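Local coordinates for protein VP5 (Halorubrum pleomorphic virus 6, PDB 6QGL) that probably serves as the envelope spike of a haloarchaeal pleomorphic virus and drives fusion of the viral membrane with that of its host, at residues E39-P43 against D44-N48; A141-G144 against L145-T149. All coordinates share one frame; numbering follows the deposited sequence.

In the fold
Contact 1 (residues 39-48) precedes contact 2 (residues 141-149) along the chain, yet their centres lie about 11 Å apart, near one end of the helical part of the molecule and about 29 Å from the centre of the chain. Contact 1 starts helix 43-66; contact 2 follows the end of the long helix 97-140 and forms the short helix 145-148. The two touch: the Leu46 and Val143 side chains pack together, and Tyr147 OH lies 2.7 Å from Arg47 O, a probable, weak hydrogen bond. The start of one helix is thus joined to the loop that follows another, within the N-terminal envelope-protein region of this viral fusion protein.

Contact 1 of 2, residues E39-P43 against D44-N48; sequences EGLTP and DVLRN
The carbonyl oxygen Thr42 O receives the amide of Leu46 in a bond of 2.8 Å from Leu46 N. One residue further on, Arg47 N donates to Pro43 O at 3.0 Å. These i to i+4 bonds open helix 43-66, with Thr42 at the N-cap position. Thr42 does not cap through its hydroxyl: OG1 stands anti to the backbone N (chi1 -178°), which sends the methyl toward Val45. There Thr42 CG2 and Val45 CG2 meet at 3.5 Å, the two side chains crossing at about a right angle.

Pro43 suits the first turn, since its ring nitrogen has no hydrogen to offer and none is required there. Its carbonyl oxygen also lies over the centre of one face of the Arg47 guanidinium, 3.7 Å above the plane, because the arginine chain bends at chi3 (-72°) and folds back over the turn. The same fold brings Arg47 NH2 to Asp44 OD1 at 2.7 Å, a salt bridge in which the nitrogen meets OD1 nearly in line with its C-O bond, while the oxygen sits out of the guanidinium plane.

On another side of the turn Leu41 lays CD2 against Val45 CG1 at 4.0 Å, while its CD1 faces Leu46 CD1. Leu41, from the loop, and Leu46, from the helix, both reach helix 97-140 at His140. The Asp44 carboxylate, within the first turn, would be expected to interact well with the helix dipole as well as with Arg47, and the salt bridge probably restricts how the guanidinium can turn above Pro43 O.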
loop_
_atom_site.group_PDB
_atom_site.type_symbol
_atom_site.label_atom_id
_atom_site.label_comp_id
_atom_site.label_asym_id
_atom_site.label_seq_id
_atom_site.Cartn_x
_atom_site.Cartn_y
_atom_site.Cartn_z
ATOM N N GLU A 39 21.611 -2.401 22.464
ATOM C CA GLU A 39 21.813 -3.396 23.522
ATOM C C GLU A 39 21.428 -2.787 24.874
ATOM O O GLU A 39 20.634 -3.374 25.614
ATOM C CB GLU A 39 23.268 -3.917 23.534
ATOM C CG GLU A 39 23.624 -4.840 22.374
ATOM C CD GLU A 39 23.881 -4.170 21.034
ATOM O OE1 GLU A 39 24.809 -3.333 20.953
ATOM O OE2 GLU A 39 23.155 -4.488 20.064
ATOM N N GLY A 40 21.967 -1.602 25.153
ATOM C CA GLY A 40 21.686 -0.854 26.369
ATOM C C GLY A 40 20.374 -0.123 26.222
ATOM O O GLY A 40 20.350 1.036 25.792
ATOM N N LEU A 41 19.272 -0.826 26.525
ATOM C CA LEU A 41 17.916 -0.289 26.422
ATOM C C LEU A 41 17.071 -0.591 27.647
ATOM O O LEU A 41 17.365 -1.526 28.390
ATOM C CB LEU A 41 17.211 -0.827 25.163
ATOM C CG LEU A 41 17.685 -0.348 23.793
ATOM C CD1 LEU A 41 16.822 -0.931 22.722
ATOM C CD2 LEU A 41 17.607 1.154 23.649
ATOM N N THR A 42 15.999 0.185 27.843
ATOM C CA THR A 42 15.095 -0.015 28.966
ATOM C C THR A 42 13.864 -0.824 28.492
ATOM O O THR A 42 13.500 -0.732 27.312
ATOM C CB THR A 42 14.806 1.309 29.705
ATOM O OG1 THR A 42 13.964 1.049 30.808
ATOM C CG2 THR A 42 14.133 2.345 28.883
ATOM N N PRO A 43 13.256 -1.676 29.370
ATOM C CA PRO A 43 12.107 -2.490 28.939
ATOM C C PRO A 43 10.999 -1.693 28.273
ATOM O O PRO A 43 10.470 -2.153 27.267
ATOM C CB PRO A 43 11.609 -3.128 30.240
ATOM C CG PRO A 43 12.755 -3.138 31.124
ATOM C CD PRO A 43 13.596 -1.960 30.778
ATOM N N ASP A 44 10.668 -0.502 28.813
ATOM C CA ASP A 44 9.639 0.364 28.245
ATOM C C ASP A 44 10.033 0.856 26.857
ATOM O O ASP A 44 9.191 0.839 25.956
ATOM C CB ASP A 44 9.336 1.551 29.173
ATOM C CG ASP A 44 8.589 1.205 30.451
ATOM O OD1 ASP A 44 8.111 0.059 30.573
ATOM O OD2 ASP A 44 8.477 2.085 31.325
ATOM N N VAL A 45 11.314 1.259 26.677
ATOM C CA VAL A 45 11.825 1.748 25.389
ATOM C C VAL A 45 11.853 0.622 24.353
ATOM O O VAL A 45 11.437 0.852 23.212
ATOM C CB VAL A 45 13.163 2.520 25.518
ATOM C CG1 VAL A 45 13.926 2.588 24.194
ATOM C CG2 VAL A 45 12.897 3.928 26.043
ATOM N N LEU A 46 12.274 -0.597 24.754
ATOM C CA LEU A 46 12.296 -1.746 23.843
ATOM C C LEU A 46 10.884 -2.097 23.376
ATOM O O LEU A 46 10.687 -2.294 22.178
ATOM C CB LEU A 46 13.015 -2.976 24.446
ATOM C CG LEU A 46 13.065 -4.248 23.559
ATOM C CD1 LEU A 46 13.817 -4.013 22.250
ATOM C CD2 LEU A 46 13.668 -5.417 24.288
ATOM N N ARG A 47 9.903 -2.114 24.306
ATOM C CA ARG A 47 8.497 -2.395 24.000
ATOM C C ARG A 47 7.911 -1.374 23.025
ATOM O O ARG A 47 7.199 -1.768 22.100
ATOM C CB ARG A 47 7.648 -2.487 25.276
ATOM C CG ARG A 47 7.804 -3.810 26.014
ATOM C CD ARG A 47 6.746 -3.994 27.085
ATOM N NE ARG A 47 6.968 -3.130 28.243
ATOM C CZ ARG A 47 7.674 -3.479 29.313
ATOM N NH1 ARG A 47 8.239 -4.677 29.385
ATOM N NH2 ARG A 47 7.819 -2.633 30.322
ATOM N N ASN A 48 8.252 -0.079 23.195
ATOM C CA ASN A 48 7.788 0.986 22.301
ATOM C C ASN A 48 8.405 0.848 20.914
ATOM O O ASN A 48 7.685 0.974 19.926
ATOM C CB ASN A 48 8.063 2.376 22.885
ATOM C CG ASN A 48 7.173 2.744 24.049
ATOM O OD1 ASN A 48 5.988 2.388 24.108
ATOM N ND2 ASN A 48 7.725 3.487 24.999
#

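Contact 2 of 2, residues A141-G144 against L145-T149; sequences ADVG and LSYIT
Val143 CG1 and Tyr147 CG both stand anti to their own backbone nitrogens (chi1 -179° and -175°), and these settings let Val143 CG1 pack against Tyr147 CB at 3.9 Å. The valine methyl meets the root of the tyrosine side chain, and the phenol continues away from residues 141-144 toward helix 43-66, where Tyr147 touches Ser51. Gly144 O takes the amide of Tyr147 at 3.1 Å from Tyr147 N. Such an i to i+3 bond belongs to a tight turn, and here it begins the short, weakly bonded helix 145-148 directly after the loop that follows helix 97-140, where Ala141 leaves the helix with positive phi.

One residue on, Leu145 O is gripped twice by Thr149, just past the short helix: Thr149 N donates at 2.8 Å and Thr149 OG1 at 3.1 Å, the hydroxyl coming from above the carbonyl plane. The Leu145 side chain starts out away from residues 141-144 and packs on Thr134 and Ile138 of helix 97-140, the helix against which Ile148 also rests, through Val137.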
loop_
_atom_site.group_PDB
_atom_site.type_symbol
_atom_site.label_atom_id
_atom_site.label_comp_id
_atom_site.label_asym_id
_atom_site.label_seq_id
_atom_site.Cartn_x
_atom_site.Cartn_y
_atom_site.Cartn_z
ATOM N N ALA A 141 16.187 -9.836 27.967
ATOM C CA ALA A 141 15.719 -10.596 29.130
ATOM C C ALA A 141 14.879 -9.781 30.126
ATOM O O ALA A 141 14.477 -10.300 31.173
ATOM C CB ALA A 141 16.887 -11.272 29.822
ATOM N N ASP A 142 14.576 -8.526 29.768
ATOM C CA ASP A 142 13.752 -7.609 30.555
ATOM C C ASP A 142 12.327 -7.522 29.965
ATOM O O ASP A 142 11.446 -6.899 30.562
ATOM C CB ASP A 142 14.423 -6.222 30.628
ATOM C CG ASP A 142 14.688 -5.532 29.298
ATOM O OD1 ASP A 142 14.387 -6.130 28.241
ATOM O OD2 ASP A 142 15.199 -4.396 29.313
ATOM N N VAL A 143 12.117 -8.143 28.782
ATOM C CA VAL A 143 10.833 -8.185 28.065
ATOM C C VAL A 143 10.474 -9.654 27.812
ATOM O O VAL A 143 11.344 -10.441 27.436
ATOM C CB VAL A 143 10.875 -7.353 26.746
ATOM C CG1 VAL A 143 9.533 -7.375 26.020
ATOM C CG2 VAL A 143 11.299 -5.915 27.013
ATOM N N GLY A 144 9.216 -10.009 28.047
ATOM C CA GLY A 144 8.742 -11.368 27.828
ATOM C C GLY A 144 8.423 -11.641 26.373
ATOM O O GLY A 144 8.082 -10.715 25.626
ATOM N N LEU A 145 8.522 -12.920 25.968
ATOM C CA LEU A 145 8.209 -13.374 24.612
ATOM C C LEU A 145 6.738 -13.158 24.287
ATOM O O LEU A 145 6.401 -12.945 23.122
ATOM C CB LEU A 145 8.571 -14.850 24.421
ATOM C CG LEU A 145 10.048 -15.181 24.258
ATOM C CD1 LEU A 145 10.278 -16.649 24.433
ATOM C CD2 LEU A 145 10.570 -14.755 22.900
ATOM N N SER A 146 5.869 -13.176 25.321
ATOM C CA SER A 146 4.428 -12.935 25.211
ATOM C C SER A 146 4.134 -11.551 24.620
ATOM O O SER A 146 3.035 -11.327 24.111
ATOM C CB SER A 146 3.757 -13.078 26.573
ATOM O OG SER A 146 4.239 -12.114 27.493
ATOM N N TYR A 147 5.114 -10.630 24.679
ATOM C CA TYR A 147 4.954 -9.294 24.124
ATOM C C TYR A 147 5.091 -9.273 22.595
ATOM O O TYR A 147 4.314 -8.585 21.929
ATOM C CB TYR A 147 5.928 -8.282 24.770
ATOM C CG TYR A 147 5.693 -6.870 24.276
ATOM C CD1 TYR A 147 4.697 -6.073 24.834
ATOM C CD2 TYR A 147 6.397 -6.365 23.184
ATOM C CE1 TYR A 147 4.426 -4.800 24.336
ATOM C CE2 TYR A 147 6.130 -5.097 22.675
ATOM C CZ TYR A 147 5.151 -4.313 23.262
ATOM O OH TYR A 147 4.898 -3.053 22.784
ATOM N N ILE A 148 6.101 -9.987 22.053
ATOM C CA ILE A 148 6.446 -9.996 20.629
ATOM C C ILE A 148 5.857 -11.199 19.844
ATOM O O ILE A 148 5.610 -11.068 18.644
ATOM C CB ILE A 148 7.996 -9.865 20.472
ATOM C CG1 ILE A 148 8.410 -9.442 19.040
ATOM C CG2 ILE A 148 8.760 -11.113 20.942
ATOM C CD1 ILE A 148 7.957 -8.040 18.603
ATOM N N THR A 149 5.656 -12.354 20.497
ATOM C CA THR A 149 5.076 -13.523 19.833
ATOM C C THR A 149 3.836 -13.976 20.594
ATOM O O THR A 149 3.939 -14.763 21.537
ATOM C CB THR A 149 6.105 -14.652 19.618
ATOM O OG1 THR A 149 6.633 -15.071 20.875
ATOM C CG2 THR A 149 7.223 -14.278 18.655
#